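Local coordinates for single-strand binding protein (Thermus aquaticus, PDB 2FXQ), which binds single-stranded DNA and probably recruits partner proteins to it during DNA replication, recombination and repair, at residues P51-V56 and L201-W206. Numbering follows the deposited sequence.
Sequences PWYHRV and LVNDSW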
loop_
_atom_site.group_PDB
_atom_site.type_symbol
_atom_site.label_atom_id
_atom_site.label_comp_id
_atom_site.label_asym_id
_atom_site.label_seq_id
_atom_site.Cartn_x
_atom_site.Cartn_y
_atom_site.Cartn_z
ATOM N N PRO A 51 -4.794 -9.204 17.248
ATOM C CA PRO A 51 -4.065 -10.008 16.270
ATOM C C PRO A 51 -4.884 -10.295 15.039
ATOM O O PRO A 51 -6.150 -10.235 15.061
ATOM C CB PRO A 51 -3.771 -11.291 17.018
ATOM C CG PRO A 51 -4.752 -11.304 18.197
ATOM C CD PRO A 51 -5.088 -9.941 18.512
ATOM N N TRP A 52 -4.154 -10.540 13.939
ATOM C CA TRP A 52 -4.724 -11.069 12.742
ATOM C C TRP A 52 -3.906 -12.328 12.478
ATOM O O TRP A 52 -2.726 -12.382 12.863
ATOM C CB TRP A 52 -4.639 -10.042 11.581
ATOM C CG TRP A 52 -3.306 -9.463 11.135
ATOM C CD1 TRP A 52 -2.814 -8.181 11.406
ATOM C CD2 TRP A 52 -2.344 -10.087 10.279
ATOM N NE1 TRP A 52 -1.610 -8.024 10.756
ATOM C CE2 TRP A 52 -1.304 -9.152 10.057
ATOM C CE3 TRP A 52 -2.247 -11.361 9.675
ATOM C CZ2 TRP A 52 -0.183 -9.433 9.240
ATOM C CZ3 TRP A 52 -1.116 -11.643 8.850
ATOM C CH2 TRP A 52 -0.101 -10.663 8.662
ATOM N N TYR A 53 -4.536 -13.322 11.848
ATOM C CA TYR A 53 -3.910 -14.548 11.432
ATOM C C TYR A 53 -4.463 -14.769 10.055
ATOM O O TYR A 53 -5.689 -14.809 9.864
ATOM C CB TYR A 53 -4.331 -15.779 12.319
ATOM C CG TYR A 53 -3.923 -15.566 13.740
ATOM C CD1 TYR A 53 -4.774 -14.899 14.650
ATOM C CD2 TYR A 53 -2.649 -15.952 14.174
ATOM C CE1 TYR A 53 -4.363 -14.653 15.983
ATOM C CE2 TYR A 53 -2.231 -15.704 15.525
ATOM C CZ TYR A 53 -3.097 -15.065 16.409
ATOM O OH TYR A 53 -2.655 -14.833 17.716
ATOM N N HIS A 54 -3.588 -14.976 9.082
ATOM C CA HIS A 54 -4.086 -15.227 7.744
ATOM C C HIS A 54 -3.259 -16.243 7.040
ATOM O O HIS A 54 -2.022 -16.242 7.180
ATOM C CB HIS A 54 -4.042 -13.950 6.907
ATOM C CG HIS A 54 -4.896 -12.858 7.462
ATOM N ND1 HIS A 54 -6.239 -13.043 7.718
ATOM C CD2 HIS A 54 -4.615 -11.576 7.780
ATOM C CE1 HIS A 54 -6.752 -11.918 8.174
ATOM N NE2 HIS A 54 -5.778 -11.026 8.270
ATOM N N ARG A 55 -3.932 -17.011 6.201
ATOM C CA ARG A 55 -3.272 -17.998 5.376
ATOM C C ARG A 55 -2.811 -17.380 4.073
ATOM O O ARG A 55 -3.528 -16.590 3.455
ATOM C CB ARG A 55 -4.206 -19.155 5.075
ATOM C CG ARG A 55 -3.565 -20.177 4.105
ATOM C CD ARG A 55 -2.748 -21.272 4.788
ATOM N NE ARG A 55 -3.485 -22.536 4.768
ATOM C CZ ARG A 55 -3.704 -23.307 5.822
ATOM N NH1 ARG A 55 -3.253 -22.970 7.020
ATOM N NH2 ARG A 55 -4.386 -24.436 5.679
ATOM N N VAL A 56 -1.591 -17.696 3.684
ATOM C CA VAL A 56 -1.060 -17.238 2.410
ATOM C C VAL A 56 -0.636 -18.494 1.646
ATOM O O VAL A 56 0.227 -19.266 2.134
ATOM C CB VAL A 56 0.145 -16.298 2.604
ATOM C CG1 VAL A 56 0.817 -15.917 1.242
ATOM C CG2 VAL A 56 -0.333 -14.980 3.288
ATOM N N LEU A 201 -6.856 -6.578 6.184
ATOM C CA LEU A 201 -7.492 -7.890 6.328
ATOM C C LEU A 201 -7.640 -8.183 7.802
ATOM O O LEU A 201 -6.681 -8.007 8.568
ATOM C CB LEU A 201 -6.533 -8.924 5.740
ATOM C CG LEU A 201 -6.869 -9.584 4.434
ATOM C CD1 LEU A 201 -6.198 -11.020 4.390
ATOM C CD2 LEU A 201 -8.358 -9.770 4.170
ATOM N N VAL A 202 -8.860 -8.504 8.246
ATOM C CA VAL A 202 -9.048 -8.713 9.685
ATOM C C VAL A 202 -9.709 -10.068 9.899
ATOM O O VAL A 202 -10.204 -10.683 8.981
ATOM C CB VAL A 202 -9.942 -7.588 10.346
ATOM C CG1 VAL A 202 -9.285 -6.174 10.226
ATOM C CG2 VAL A 202 -11.292 -7.571 9.687
ATOM N N ASN A 203 -9.794 -10.482 11.167
ATOM C CA ASN A 203 -10.449 -11.730 11.479
ATOM C C ASN A 203 -11.687 -11.382 12.282
ATOM O O ASN A 203 -11.600 -10.713 13.295
ATOM C CB ASN A 203 -9.566 -12.615 12.359
ATOM C CG ASN A 203 -8.290 -13.075 11.664
ATOM O OD1 ASN A 203 -7.243 -12.709 12.093
ATOM N ND2 ASN A 203 -8.394 -13.930 10.635
ATOM N N ASP A 204 -12.830 -11.777 11.790
ATOM C CA ASP A 204 -14.109 -11.531 12.501
ATOM C C ASP A 204 -14.588 -12.800 13.217
ATOM O O ASP A 204 -14.296 -13.905 12.760
ATOM C CB ASP A 204 -15.175 -11.090 11.517
ATOM C CG ASP A 204 -16.363 -10.433 12.209
ATOM O OD1 ASP A 204 -16.294 -10.193 13.448
ATOM O OD2 ASP A 204 -17.409 -10.136 11.587
ATOM N N SER A 205 -15.300 -12.618 14.338
ATOM C CA SER A 205 -15.790 -13.692 15.224
ATOM C C SER A 205 -17.260 -13.894 14.960
ATOM O O SER A 205 -18.005 -12.909 14.802
ATOM C CB SER A 205 -15.721 -13.217 16.687
ATOM O OG SER A 205 -14.737 -13.911 17.432
ATOM N N TRP A 206 -17.691 -15.150 14.909
ATOM C CA TRP A 206 -19.129 -15.468 14.940
ATOM C C TRP A 206 -19.359 -16.384 16.128
ATOM O O TRP A 206 -18.663 -17.364 16.262
ATOM C CB TRP A 206 -19.558 -16.195 13.682
ATOM C CG TRP A 206 -19.620 -15.310 12.526
ATOM C CD1 TRP A 206 -18.586 -14.973 11.690
ATOM C CD2 TRP A 206 -20.766 -14.612 12.054
ATOM N NE1 TRP A 206 -19.030 -14.094 10.734
ATOM C CE2 TRP A 206 -20.364 -13.855 10.930
ATOM C CE3 TRP A 206 -22.101 -14.532 12.473
ATOM C CZ2 TRP A 206 -21.251 -13.037 10.214
ATOM C CZ3 TRP A 206 -22.991 -13.737 11.761
ATOM C CH2 TRP A 206 -22.555 -12.979 10.644
HETATM O O HOH W 1 -7.955 -8.959 13.199
#
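P51 meets N203 through a water, which donates to P51 O and accepts from N203 N. Next along the strand, W52 brings its CA to 3.1 Å from N203 OD1, while its broad indole leads away to pack, buried, against L34 and N129. At Y53 the backbone itself is the partner: Y53 N gives its hydrogen to N203 OD1 (2.8 Å), in the carbonyl plane on a lone pair, and N203 ND2 returns a bond to Y53 O (2.9 Å, 162° at the hydrogen). An amide, donor and acceptor in one flat group, suits this site, reading a peptide edge much as a neighbouring strand would. H54 has CG anti to its carbonyl carbon (chi1 -62°), which sends the imidazole to L201; NE2 bonds L201 O at 3.2 Å, approaching from above the carbonyl plane, while L201 CD1 sits 3.7 Å over the ring centre as a CH-pi contact. Histidine suits, with two ring nitrogens and a flat face. A leucine at H54 would probably leave T217 OG1 without its ND1 partner and L201 O with one donor fewer, N129 ND2 remaining. Segments 51-56 and 201-206 run at 103° to each other, so direct hydrogen bonds join side chain to backbone; they lie on strands 47-59 and 194-207 of the two OB-fold repeats, strand 28-41 pairing with the first and strands 129-137 and 213-225 with the second.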